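Enterobactin synthetase component F-related protein (Vibrio cholerae serotype O1, PDB 4OXI) is an adenylation-domain protein that binds glycyl-adenosine-5'-phosphate and probably activates glycine with ATP for a lipopolysaccharide modification pathway. Local coordinates at residues H54-A59 with Y275-G280; A113-Y118 with H271-S276; G121-P126 with A217-T222; V258-D263 with A281-V286. All coordinates share one frame; numbering follows the deposited sequence.

Contact 1. Residues H54-A59 with Y275-G280; sequences HSILAA and YSLISG
Ile56 meets Leu277 and Ile278 where helix 51-62 packs on the end of helix 268-279 in the adenylate-forming fold. The axes of the two short helix segments come within 8.0 Å, at 65° between their directions. Ile56 uses two branches. Its CG2 methyl lies 3.8 Å from Leu277 CG, and its CG1 lies 3.8 Å from Ile278 CB. Both pairs of side chains cross at about a right angle. The chi1 of -77° turns CG1 back beside the backbone N, and this gives each branch its own partner. Ser55 adds its CB, 3.9 Å from Ile278 CG1. The hydroxyl of Ser55 bonds instead to the carbonyl of Glu51, one turn earlier in its own helix. Ala59 sits against the backbone. Its methyl faces the carbonyls of Leu277 and Ile278 at the helix end, so a small side chain meets main chain here. Gly280, with positive phi, ends the helix in a Schellman motif, and its N is also next to the Ala59 methyl.

Further out, Ile56 also touches Tyr118, Leu277 touches Trp115, and Ile278 touches Ile243, so helices 108-119 and 236-249 flank the contact. Within 275-280, Ser279 OG donates to Tyr275 O at 2.7 Å, nearly in line with the carbonyl bond (C=O...OG 165°).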
loop_
_atom_site.group_PDB
_atom_site.type_symbol
_atom_site.label_atom_id
_atom_site.label_comp_id
_atom_site.label_asym_id
_atom_site.label_seq_id
_atom_site.Cartn_x
_atom_site.Cartn_y
_atom_site.Cartn_z
ATOM N N HIS A 54 -5.185 21.720 -5.448
ATOM C CA HIS A 54 -4.845 22.823 -6.357
ATOM C C HIS A 54 -3.437 22.668 -6.902
ATOM O O HIS A 54 -3.200 22.892 -8.080
ATOM C CB HIS A 54 -4.960 24.191 -5.680
ATOM C CG HIS A 54 -4.469 25.317 -6.535
ATOM N ND1 HIS A 54 -5.233 25.882 -7.537
ATOM C CD2 HIS A 54 -3.279 25.968 -6.556
ATOM C CE1 HIS A 54 -4.539 26.839 -8.129
ATOM N NE2 HIS A 54 -3.353 26.914 -7.551
ATOM N N SER A 55 -2.507 22.290 -6.029
ATOM C CA SER A 55 -1.133 22.072 -6.444
ATOM C C SER A 55 -1.034 20.970 -7.494
ATOM O O SER A 55 -0.226 21.059 -8.415
ATOM C CB SER A 55 -0.275 21.698 -5.243
ATOM O OG SER A 55 -0.341 22.700 -4.258
ATOM N N ILE A 56 -1.851 19.932 -7.352
ATOM C CA ILE A 56 -1.826 18.842 -8.313
ATOM C C ILE A 56 -2.344 19.318 -9.664
ATOM O O ILE A 56 -1.722 19.054 -10.701
ATOM C CB ILE A 56 -2.622 17.607 -7.816
ATOM C CG1 ILE A 56 -1.805 16.839 -6.784
ATOM C CG2 ILE A 56 -2.963 16.693 -8.967
ATOM C CD1 ILE A 56 -2.580 15.747 -6.067
ATOM N N LEU A 57 -3.472 20.024 -9.663
ATOM C CA LEU A 57 -4.015 20.548 -10.915
ATOM C C LEU A 57 -3.043 21.520 -11.592
ATOM O O LEU A 57 -2.886 21.497 -12.812
ATOM C CB LEU A 57 -5.366 21.210 -10.685
ATOM C CG LEU A 57 -6.455 20.266 -10.186
ATOM C CD1 LEU A 57 -7.795 20.964 -10.157
ATOM C CD2 LEU A 57 -6.513 19.042 -11.074
ATOM N N ALA A 58 -2.380 22.360 -10.801
ATOM C CA ALA A 58 -1.403 23.304 -11.352
ATOM C C ALA A 58 -0.207 22.575 -11.968
ATOM O O ALA A 58 0.244 22.936 -13.048
ATOM C CB ALA A 58 -0.936 24.294 -10.276
ATOM N N ALA A 59 0.298 21.554 -11.271
ATOM C CA ALA A 59 1.414 20.747 -11.762
ATOM C C ALA A 59 1.125 20.107 -13.120
ATOM O O ALA A 59 2.001 20.041 -13.984
ATOM C CB ALA A 59 1.788 19.678 -10.739
ATOM N N TYR A 275 2.824 11.587 -5.227
ATOM C CA TYR A 275 4.085 12.299 -5.041
ATOM C C TYR A 275 4.605 12.729 -6.408
ATOM O O TYR A 275 5.034 13.863 -6.600
ATOM C CB TYR A 275 5.098 11.341 -4.446
ATOM C CG TYR A 275 6.322 11.938 -3.791
ATOM C CD1 TYR A 275 6.371 13.273 -3.383
ATOM C CD2 TYR A 275 7.427 11.141 -3.550
ATOM C CE1 TYR A 275 7.511 13.786 -2.746
ATOM C CE2 TYR A 275 8.543 11.630 -2.926
ATOM C CZ TYR A 275 8.591 12.949 -2.527
ATOM O OH TYR A 275 9.745 13.381 -1.916
ATOM N N SER A 276 4.583 11.812 -7.367
ATOM C CA SER A 276 5.051 12.157 -8.699
ATOM C C SER A 276 4.132 13.209 -9.326
ATOM O O SER A 276 4.587 14.164 -9.946
ATOM C CB SER A 276 5.118 10.915 -9.589
ATOM O OG SER A 276 5.485 11.278 -10.917
ATOM N N LEU A 277 2.834 13.025 -9.154
ATOM C CA LEU A 277 1.850 13.870 -9.816
ATOM C C LEU A 277 1.933 15.322 -9.332
ATOM O O LEU A 277 1.919 16.250 -10.130
ATOM C CB LEU A 277 0.454 13.306 -9.551
ATOM C CG LEU A 277 -0.807 13.860 -10.216
ATOM C CD1 LEU A 277 -0.656 14.122 -11.709
ATOM C CD2 LEU A 277 -1.916 12.849 -9.980
ATOM N N ILE A 278 2.020 15.516 -8.021
ATOM C CA ILE A 278 2.035 16.862 -7.471
ATOM C C ILE A 278 3.314 17.592 -7.868
ATOM O O ILE A 278 3.361 18.822 -7.866
ATOM C CB ILE A 278 1.865 16.853 -5.940
ATOM C CG1 ILE A 278 1.562 18.264 -5.420
ATOM C CG2 ILE A 278 3.095 16.295 -5.270
ATOM C CD1 ILE A 278 1.206 18.293 -3.947
ATOM N N SER A 279 4.337 16.823 -8.239
ATOM C CA SER A 279 5.637 17.379 -8.573
ATOM C C SER A 279 5.819 17.602 -10.062
ATOM O O SER A 279 6.801 18.213 -10.466
ATOM C CB SER A 279 6.744 16.439 -8.105
ATOM O OG SER A 279 6.585 16.102 -6.744
ATOM N N GLY A 280 4.903 17.081 -10.878
ATOM C CA GLY A 280 5.071 17.125 -12.326
ATOM C C GLY A 280 6.192 16.210 -12.809
ATOM O O GLY A 280 6.679 16.341 -13.934
#

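Contact 2. Residues A113-Y118 with H271-S276; sequences AIWASY and HDIFYS
Phe274 reaches across to Tyr118 and Ile114 between two helices of the adenylate-forming fold, 108-119 and 268-279. The short segments cross at -64° with 11.7 Å between axes. This wide spacing is bridged by large side chains, and all five that touch are buried.

Phe274 can be followed outward. Its CB does not point straight at the other helix. CG is anti to the carbonyl carbon (chi1 -67°), which swings the end of the ring nearer the partner helix than the direction of CB alone would. CE1 makes the close approach, 3.5 Å from Tyr118 CG and 3.6 Å from Tyr118 CB. CZ, at the tip, touches both Tyr118 CB and the CG2 methyl of Ile114, 4.0 Å from the latter. CE2 also lies near that methyl. Phe274 CD1 lies over one face of the Tyr118 ring. The two rings, centroids 5.1 Å apart with planes at 56°, meet obliquely. The phenol of Tyr118 continues past the contact to a hydrogen bond with His240.

Ile273 and Ile114 pack beside this pair. Their CD1 methyls are 3.7 Å apart, and the two side chains cross at about a right angle. Ile243 of helix 236-249 also touches Phe274, while Trp115 rests on Met81 and Ala85 of helix 78-95. One polar link joins the helices through a water. The water accepts from Trp115 NE1 at 3.1 Å and donates to Ile273 O at 2.9 Å.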
loop_
_atom_site.group_PDB
_atom_site.type_symbol
_atom_site.label_atom_id
_atom_site.label_comp_id
_atom_site.label_asym_id
_atom_site.label_seq_id
_atom_site.Cartn_x
_atom_site.Cartn_y
_atom_site.Cartn_z
ATOM N N ALA A 113 -6.893 5.061 -14.826
ATOM C CA ALA A 113 -8.099 4.993 -14.000
ATOM C C ALA A 113 -7.891 5.624 -12.641
ATOM O O ALA A 113 -8.807 6.240 -12.102
ATOM C CB ALA A 113 -8.574 3.544 -13.849
ATOM N N ILE A 114 -6.693 5.478 -12.079
ATOM C CA ILE A 114 -6.400 6.093 -10.782
ATOM C C ILE A 114 -6.371 7.630 -10.869
ATOM O O ILE A 114 -6.952 8.312 -10.020
ATOM C CB ILE A 114 -5.100 5.551 -10.172
ATOM C CG1 ILE A 114 -5.274 4.079 -9.791
ATOM C CG2 ILE A 114 -4.734 6.350 -8.925
ATOM C CD1 ILE A 114 -4.024 3.410 -9.275
ATOM N N TRP A 115 -5.737 8.172 -11.908
ATOM C CA TRP A 115 -5.791 9.610 -12.154
ATOM C C TRP A 115 -7.237 10.044 -12.396
ATOM O O TRP A 115 -7.663 11.082 -11.915
ATOM C CB TRP A 115 -5.014 9.967 -13.410
ATOM C CG TRP A 115 -3.566 10.082 -13.270
ATOM C CD1 TRP A 115 -2.735 9.287 -12.537
ATOM C CD2 TRP A 115 -2.733 11.045 -13.927
ATOM N NE1 TRP A 115 -1.424 9.706 -12.692
ATOM C CE2 TRP A 115 -1.401 10.783 -13.541
ATOM C CE3 TRP A 115 -2.985 12.102 -14.806
ATOM C CZ2 TRP A 115 -0.324 11.542 -14.005
ATOM C CZ3 TRP A 115 -1.910 12.874 -15.252
ATOM C CH2 TRP A 115 -0.599 12.583 -14.855
ATOM N N ALA A 116 -7.972 9.252 -13.169
ATOM C CA ALA A 116 -9.360 9.567 -13.491
ATOM C C ALA A 116 -10.182 9.621 -12.222
ATOM O O ALA A 116 -11.035 10.488 -12.054
ATOM C CB ALA A 116 -9.950 8.504 -14.447
ATOM N N SER A 117 -9.942 8.670 -11.327
ATOM C CA SER A 117 -10.705 8.634 -10.091
ATOM C C SER A 117 -10.356 9.820 -9.209
ATOM O O SER A 117 -11.245 10.455 -8.620
ATOM C CB SER A 117 -10.460 7.327 -9.335
ATOM O OG SER A 117 -11.002 7.442 -8.032
ATOM N N TYR A 118 -9.066 10.126 -9.108
ATOM C CA TYR A 118 -8.652 11.271 -8.304
ATOM C C TYR A 118 -9.215 12.590 -8.867
ATOM O O TYR A 118 -9.804 13.386 -8.136
ATOM C CB TYR A 118 -7.116 11.373 -8.166
ATOM C CG TYR A 118 -6.763 12.632 -7.413
ATOM C CD1 TYR A 118 -6.842 12.667 -6.030
ATOM C CD2 TYR A 118 -6.427 13.805 -8.084
ATOM C CE1 TYR A 118 -6.569 13.821 -5.321
ATOM C CE2 TYR A 118 -6.152 14.974 -7.383
ATOM C CZ TYR A 118 -6.235 14.975 -6.003
ATOM O OH TYR A 118 -5.964 16.117 -5.288
ATOM N N HIS A 271 1.522 6.625 -2.488
ATOM C CA HIS A 271 2.589 7.609 -2.331
ATOM C C HIS A 271 3.300 7.850 -3.676
ATOM O O HIS A 271 3.377 8.994 -4.139
ATOM C CB HIS A 271 3.549 7.130 -1.246
ATOM C CG HIS A 271 4.875 7.823 -1.243
ATOM N ND1 HIS A 271 5.287 8.631 -0.205
ATOM C CD2 HIS A 271 5.902 7.791 -2.125
ATOM C CE1 HIS A 271 6.501 9.081 -0.456
ATOM N NE2 HIS A 271 6.902 8.582 -1.610
ATOM N N ASP A 272 3.798 6.782 -4.305
ATOM C CA ASP A 272 4.533 6.900 -5.572
ATOM C C ASP A 272 3.758 7.750 -6.572
ATOM O O ASP A 272 4.292 8.706 -7.156
ATOM C CB ASP A 272 4.774 5.516 -6.221
ATOM C CG ASP A 272 5.517 4.528 -5.302
ATOM O OD1 ASP A 272 6.320 4.975 -4.444
ATOM O OD2 ASP A 272 5.309 3.285 -5.451
ATOM N N ILE A 273 2.492 7.388 -6.765
ATOM C CA ILE A 273 1.649 7.997 -7.796
ATOM C C ILE A 273 1.378 9.480 -7.557
ATOM O O ILE A 273 1.506 10.294 -8.473
ATOM C CB ILE A 273 0.296 7.248 -7.922
ATOM C CG1 ILE A 273 0.513 5.824 -8.429
ATOM C CG2 ILE A 273 -0.643 7.978 -8.850
ATOM C CD1 ILE A 273 -0.786 5.023 -8.575
ATOM N N PHE A 274 0.997 9.848 -6.338
ATOM C CA PHE A 274 0.593 11.231 -6.105
ATOM C C PHE A 274 1.750 12.158 -5.773
ATOM O O PHE A 274 1.669 13.361 -6.034
ATOM C CB PHE A 274 -0.563 11.303 -5.098
ATOM C CG PHE A 274 -1.824 10.716 -5.644
ATOM C CD1 PHE A 274 -2.608 11.451 -6.523
ATOM C CD2 PHE A 274 -2.196 9.414 -5.336
ATOM C CE1 PHE A 274 -3.749 10.909 -7.066
ATOM C CE2 PHE A 274 -3.341 8.865 -5.873
ATOM C CZ PHE A 274 -4.121 9.610 -6.739
ATOM N N TYR A 275 2.824 11.587 -5.227
ATOM C CA TYR A 275 4.085 12.299 -5.041
ATOM C C TYR A 275 4.605 12.729 -6.408
ATOM O O TYR A 275 5.034 13.863 -6.600
ATOM C CB TYR A 275 5.098 11.341 -4.446
ATOM C CG TYR A 275 6.322 11.938 -3.791
ATOM C CD1 TYR A 275 6.371 13.273 -3.383
ATOM C CD2 TYR A 275 7.427 11.141 -3.550
ATOM C CE1 TYR A 275 7.511 13.786 -2.746
ATOM C CE2 TYR A 275 8.543 11.630 -2.926
ATOM C CZ TYR A 275 8.591 12.949 -2.527
ATOM O OH TYR A 275 9.745 13.381 -1.916
ATOM N N SER A 276 4.583 11.812 -7.367
ATOM C CA SER A 276 5.051 12.157 -8.699
ATOM C C SER A 276 4.132 13.209 -9.326
ATOM O O SER A 276 4.587 14.164 -9.946
ATOM C CB SER A 276 5.118 10.915 -9.589
ATOM O OG SER A 276 5.485 11.278 -10.917
HETATM O O HOH W 1 1.393 9.824 -11.333
#

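Contact 3. Residues G121-P126 with A217-T222; sequences GMTYIP and AYIMQT
Tyr124 and Tyr218 lie side by side where strand 123-126 runs next to strand 216-222. The tight part is at this pair. Tyr124 N donates to Ala217 O at 3.0 Å, from above the carbonyl plane. Ile219 N donates to Tyr124 O at 3.0 Å, with a C=O...N angle of 162°. These two bonds make a single bridge around Tyr218. The same Tyr124 carbonyl also receives a CA-H...O contact from Tyr218 CA.

The side chains reinforce the bridge. Both tyrosines have CG between the backbone N and the carbonyl carbon (chi1 81° and 60°), and they point the same way. Tyr218 CB sits over one face of the Tyr124 ring in a CH-pi contact, 3.8 Å from the centroid. Beside the bridge, Thr123 CG2 touches Ile219 CG1 at 3.8 Å, and Pro126 CG lies 3.7 Å from Met220 SD.

The looser parts use water, although the touching residues are all buried. One water donates to Met122 O and Ala217 O. Toward the other end, a second water lies between Pro126 O and Ile219 O. Ala217 and Tyr218 both face Val234, forming a classic beta bulge. The backbone of strand 123-126 also bonds to strand 99-102 of the parallel sheet. The chemistry implies a short direct link between two sheets; Ala217 O takes both the strand bond and a water, and Met122 O is reached by that water and by Tyr236.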
loop_
_atom_site.group_PDB
_atom_site.type_symbol
_atom_site.label_atom_id
_atom_site.label_comp_id
_atom_site.label_asym_id
_atom_site.label_seq_id
_atom_site.Cartn_x
_atom_site.Cartn_y
_atom_site.Cartn_z
ATOM N N GLY A 121 -12.989 13.036 -8.270
ATOM C CA GLY A 121 -13.558 12.908 -6.936
ATOM C C GLY A 121 -14.198 11.554 -6.637
ATOM O O GLY A 121 -15.068 11.430 -5.776
ATOM N N MET A 122 -13.763 10.521 -7.341
ATOM C CA MET A 122 -14.331 9.196 -7.126
ATOM C C MET A 122 -13.476 8.317 -6.218
ATOM O O MET A 122 -12.494 8.794 -5.633
ATOM C CB MET A 122 -14.632 8.555 -8.471
ATOM C CG MET A 122 -15.763 9.328 -9.170
ATOM S SD MET A 122 -15.875 8.964 -10.906
ATOM C CE MET A 122 -15.769 7.176 -10.754
ATOM N N THR A 123 -13.875 7.055 -6.069
ATOM C CA THR A 123 -13.199 6.126 -5.159
ATOM C C THR A 123 -12.681 4.944 -5.949
ATOM O O THR A 123 -13.456 4.287 -6.660
ATOM C CB THR A 123 -14.185 5.553 -4.115
ATOM O OG1 THR A 123 -14.956 6.614 -3.539
ATOM C CG2 THR A 123 -13.441 4.804 -3.013
ATOM N N TYR A 124 -11.386 4.650 -5.840
ATOM C CA TYR A 124 -10.879 3.474 -6.528
ATOM C C TYR A 124 -10.551 2.335 -5.575
ATOM O O TYR A 124 -10.198 2.553 -4.415
ATOM C CB TYR A 124 -9.731 3.802 -7.496
ATOM C CG TYR A 124 -8.347 3.969 -6.892
ATOM C CD1 TYR A 124 -7.492 2.874 -6.746
ATOM C CD2 TYR A 124 -7.870 5.232 -6.529
ATOM C CE1 TYR A 124 -6.213 3.026 -6.216
ATOM C CE2 TYR A 124 -6.586 5.397 -5.994
ATOM C CZ TYR A 124 -5.772 4.291 -5.851
ATOM O OH TYR A 124 -4.509 4.449 -5.346
ATOM N N ILE A 125 -10.697 1.117 -6.082
ATOM C CA ILE A 125 -10.492 -0.089 -5.298
ATOM C C ILE A 125 -9.570 -1.032 -6.070
ATOM O O ILE A 125 -10.001 -1.728 -6.987
ATOM C CB ILE A 125 -11.834 -0.791 -5.046
ATOM C CG1 ILE A 125 -12.851 0.215 -4.486
ATOM C CG2 ILE A 125 -11.667 -1.990 -4.083
ATOM C CD1 ILE A 125 -14.272 -0.217 -4.645
ATOM N N PRO A 126 -8.285 -1.046 -5.717
ATOM C CA PRO A 126 -7.388 -1.909 -6.488
ATOM C C PRO A 126 -7.606 -3.373 -6.123
ATOM O O PRO A 126 -7.757 -3.687 -4.943
ATOM C CB PRO A 126 -5.992 -1.445 -6.043
ATOM C CG PRO A 126 -6.183 -0.866 -4.681
ATOM C CD PRO A 126 -7.576 -0.268 -4.681
ATOM N N ALA A 217 -11.214 8.375 -1.226
ATOM C CA ALA A 217 -10.375 8.418 -2.425
ATOM C C ALA A 217 -10.024 7.004 -2.899
ATOM O O ALA A 217 -9.979 6.732 -4.114
ATOM C CB ALA A 217 -9.101 9.237 -2.171
ATOM N N TYR A 218 -9.768 6.107 -1.948
ATOM C CA TYR A 218 -9.514 4.711 -2.302
ATOM C C TYR A 218 -9.860 3.795 -1.152
ATOM O O TYR A 218 -9.908 4.229 -0.004
ATOM C CB TYR A 218 -8.048 4.488 -2.722
ATOM C CG TYR A 218 -7.003 4.831 -1.667
ATOM C CD1 TYR A 218 -6.546 3.870 -0.766
ATOM C CD2 TYR A 218 -6.465 6.105 -1.586
ATOM C CE1 TYR A 218 -5.585 4.182 0.187
ATOM C CE2 TYR A 218 -5.499 6.429 -0.629
ATOM C CZ TYR A 218 -5.073 5.463 0.252
ATOM O OH TYR A 218 -4.121 5.781 1.198
ATOM N N ILE A 219 -10.099 2.525 -1.455
ATOM C CA ILE A 219 -10.347 1.553 -0.396
ATOM C C ILE A 219 -9.375 0.390 -0.501
ATOM O O ILE A 219 -9.319 -0.292 -1.530
ATOM C CB ILE A 219 -11.783 0.997 -0.478
ATOM C CG1 ILE A 219 -12.802 2.147 -0.412
ATOM C CG2 ILE A 219 -12.006 -0.042 0.609
ATOM C CD1 ILE A 219 -14.225 1.731 -0.802
ATOM N N MET A 220 -8.627 0.153 0.569
ATOM C CA MET A 220 -7.661 -0.934 0.612
ATOM C C MET A 220 -8.258 -2.090 1.378
ATOM O O MET A 220 -9.277 -1.944 2.057
ATOM C CB MET A 220 -6.374 -0.499 1.322
ATOM C CG MET A 220 -5.547 0.516 0.553
ATOM S SD MET A 220 -5.368 0.125 -1.206
ATOM C CE MET A 220 -3.944 1.167 -1.573
ATOM N N GLN A 221 -7.622 -3.248 1.270
ATOM C CA GLN A 221 -7.965 -4.331 2.163
ATOM C C GLN A 221 -6.739 -4.996 2.762
ATOM O O GLN A 221 -5.646 -4.981 2.196
ATOM C CB GLN A 221 -8.913 -5.347 1.522
ATOM C CG GLN A 221 -8.476 -5.942 0.220
ATOM C CD GLN A 221 -9.500 -6.950 -0.322
ATOM O OE1 GLN A 221 -10.717 -6.664 -0.433
ATOM N NE2 GLN A 221 -9.011 -8.144 -0.641
ATOM N N THR A 222 -6.931 -5.536 3.952
ATOM C CA THR A 222 -5.845 -6.144 4.658
ATOM C C THR A 222 -6.347 -7.424 5.306
ATOM O O THR A 222 -7.548 -7.666 5.377
ATOM C CB THR A 222 -5.247 -5.180 5.706
ATOM O OG1 THR A 222 -4.056 -5.761 6.260
ATOM C CG2 THR A 222 -6.238 -4.907 6.820
HETATM O O HOH W 2 -9.472 8.620 -6.119
HETATM O O HOH W 3 -8.221 -2.854 -2.357
#

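Contact 4. Residues V258-D263 with A281-V286; sequences VGQYSD and ACLYVV
Val258, Gly259 and Gln260 pair with Leu283, Tyr284 and Val285 in turn along two parallel strands. Four backbone hydrogen bonds join them. Val258 N donates to Cys282 O at 2.7 Å, and Tyr284 N donates to Val258 O at 2.7 Å. Gln260 N then donates to Tyr284 O at 2.8 Å, with a less straight N-H...O angle of 141°. Val286 N closes the ladder on Gln260 O at 3.1 Å.

Apolar contacts cluster on the face of Val258, Gln260 and Leu283. Leu283 CD1 lies 4.0 Å from Val258 CG1 and 3.8 Å from Gln260 CB. At the far end, Val286 CG2 packs on Tyr261 CA.

Polar side-chain bonds hold the Gln260 amide. Its chain bends at chi2 (-68°), and NE2 donates to Ser262 O at 2.9 Å, in the carbonyl plane on a lone pair. Asp272 OD2 also accepts from NE2, and Tyr111 OH bonds to OE1. Both ends of the amide are therefore held, which fixes its rotation.

Strand 67-71 pairs with the other edge of strand 282-285. Helix 268-279 connects the two strands described here, completing a beta-alpha-beta crossover within the adenylate-forming fold.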
loop_
_atom_site.group_PDB
_atom_site.type_symbol
_atom_site.label_atom_id
_atom_site.label_comp_id
_atom_site.label_asym_id
_atom_site.label_seq_id
_atom_site.Cartn_x
_atom_site.Cartn_y
_atom_site.Cartn_z
ATOM N N VAL A 258 10.421 9.039 -10.631
ATOM C CA VAL A 258 9.951 8.363 -9.443
ATOM C C VAL A 258 9.645 6.901 -9.717
ATOM O O VAL A 258 8.895 6.573 -10.641
ATOM C CB VAL A 258 8.689 9.044 -8.912
ATOM C CG1 VAL A 258 8.193 8.334 -7.659
ATOM C CG2 VAL A 258 8.987 10.510 -8.624
ATOM N N GLY A 259 10.245 6.015 -8.929
ATOM C CA GLY A 259 9.962 4.600 -9.072
ATOM C C GLY A 259 8.544 4.289 -8.620
ATOM O O GLY A 259 8.017 4.930 -7.705
ATOM N N GLN A 260 7.912 3.323 -9.277
ATOM C CA GLN A 260 6.643 2.774 -8.805
ATOM C C GLN A 260 6.834 1.266 -8.600
ATOM O O GLN A 260 6.486 0.462 -9.459
ATOM C CB GLN A 260 5.521 3.055 -9.814
ATOM C CG GLN A 260 4.133 3.148 -9.198
ATOM C CD GLN A 260 3.634 1.815 -8.660
ATOM O OE1 GLN A 260 3.010 1.036 -9.387
ATOM N NE2 GLN A 260 3.914 1.543 -7.386
ATOM N N TYR A 261 7.404 0.891 -7.462
ATOM C CA TYR A 261 7.712 -0.507 -7.186
ATOM C C TYR A 261 6.546 -1.323 -6.588
ATOM O O TYR A 261 6.262 -2.422 -7.048
ATOM C CB TYR A 261 8.928 -0.574 -6.262
ATOM C CG TYR A 261 9.277 -1.961 -5.774
ATOM C CD1 TYR A 261 10.129 -2.793 -6.499
ATOM C CD2 TYR A 261 8.775 -2.430 -4.571
ATOM C CE1 TYR A 261 10.465 -4.062 -6.022
ATOM C CE2 TYR A 261 9.094 -3.693 -4.097
ATOM C CZ TYR A 261 9.930 -4.501 -4.817
ATOM O OH TYR A 261 10.229 -5.748 -4.304
ATOM N N SER A 262 5.882 -0.790 -5.562
ATOM C CA SER A 262 4.878 -1.552 -4.813
ATOM C C SER A 262 3.619 -1.893 -5.627
ATOM O O SER A 262 3.232 -1.140 -6.526
ATOM C CB SER A 262 4.475 -0.770 -3.563
ATOM O OG SER A 262 5.604 -0.469 -2.755
ATOM N N ASP A 263 2.980 -3.021 -5.306
ATOM C CA ASP A 263 1.675 -3.363 -5.877
ATOM C C ASP A 263 0.652 -2.266 -5.567
ATOM O O ASP A 263 0.743 -1.595 -4.528
ATOM C CB ASP A 263 1.180 -4.709 -5.312
ATOM C CG ASP A 263 2.073 -5.902 -5.722
ATOM O OD1 ASP A 263 2.695 -5.870 -6.818
ATOM O OD2 ASP A 263 2.150 -6.880 -4.943
ATOM N N ALA A 281 6.587 15.262 -11.959
ATOM C CA ALA A 281 7.682 14.346 -12.265
ATOM C C ALA A 281 7.224 13.196 -13.149
ATOM O O ALA A 281 6.040 13.128 -13.510
ATOM C CB ALA A 281 8.294 13.814 -10.982
ATOM N N CYS A 282 8.149 12.293 -13.502
ATOM C CA CYS A 282 7.779 11.118 -14.289
ATOM C C CYS A 282 7.798 9.868 -13.431
ATOM O O CYS A 282 8.795 9.580 -12.740
ATOM C CB CYS A 282 8.679 10.915 -15.515
ATOM S SG CYS A 282 8.006 9.634 -16.683
ATOM N N LEU A 283 6.684 9.137 -13.468
ATOM C CA LEU A 283 6.533 7.906 -12.695
ATOM C C LEU A 283 6.990 6.731 -13.562
ATOM O O LEU A 283 6.543 6.588 -14.700
ATOM C CB LEU A 283 5.064 7.726 -12.273
ATOM C CG LEU A 283 4.683 6.597 -11.317
ATOM C CD1 LEU A 283 5.300 6.805 -9.940
ATOM C CD2 LEU A 283 3.164 6.477 -11.192
ATOM N N TYR A 284 7.891 5.905 -13.035
ATOM C CA TYR A 284 8.357 4.734 -13.770
ATOM C C TYR A 284 7.801 3.455 -13.146
ATOM O O TYR A 284 8.168 3.083 -12.028
ATOM C CB TYR A 284 9.895 4.690 -13.826
ATOM C CG TYR A 284 10.485 5.667 -14.836
ATOM C CD1 TYR A 284 11.017 5.215 -16.039
ATOM C CD2 TYR A 284 10.486 7.047 -14.591
ATOM C CE1 TYR A 284 11.545 6.097 -16.967
ATOM C CE2 TYR A 284 11.018 7.946 -15.522
ATOM C CZ TYR A 284 11.548 7.457 -16.703
ATOM O OH TYR A 284 12.078 8.325 -17.632
ATOM N N VAL A 285 6.916 2.784 -13.874
ATOM C CA VAL A 285 6.313 1.551 -13.369
ATOM C C VAL A 285 7.280 0.371 -13.458
ATOM O O VAL A 285 7.747 0.029 -14.544
ATOM C CB VAL A 285 5.033 1.228 -14.153
ATOM C CG1 VAL A 285 4.439 -0.112 -13.697
ATOM C CG2 VAL A 285 4.029 2.365 -13.960
ATOM N N VAL A 286 7.578 -0.258 -12.323
ATOM C CA VAL A 286 8.484 -1.407 -12.314
ATOM C C VAL A 286 7.760 -2.634 -12.844
ATOM O O VAL A 286 6.796 -3.094 -12.234
ATOM C CB VAL A 286 9.006 -1.708 -10.907
ATOM C CG1 VAL A 286 9.869 -2.977 -10.914
ATOM C CG2 VAL A 286 9.805 -0.512 -10.376
#

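Overall arrangement
Helix 268-279 ties three contacts together. Contacts 1 and 2 share Tyr275 and Ser276, with centres 10 Å apart, and Leu277 CD1 of contact 1 lies 3.5 Å from Trp115 CZ2 of contact 2. Contact 4 pairs the strands before and after this helix; Ser276 O lies 3.0 Å from Ala281 N, a probable hydrogen bond. Strand 123-126 of contact 3 follows helix 108-119, and Ile114 CG2 meets Tyr124 CE2 at 3.6 Å. Contacts 3 and 4 do not touch; their nearest atoms are about 6 Å apart. The bound glycyl-adenosine-5'-phosphate is about 8 Å from the Tyr218 side chain, 11 Å from that of Tyr261 and 13 Å from that of Phe274.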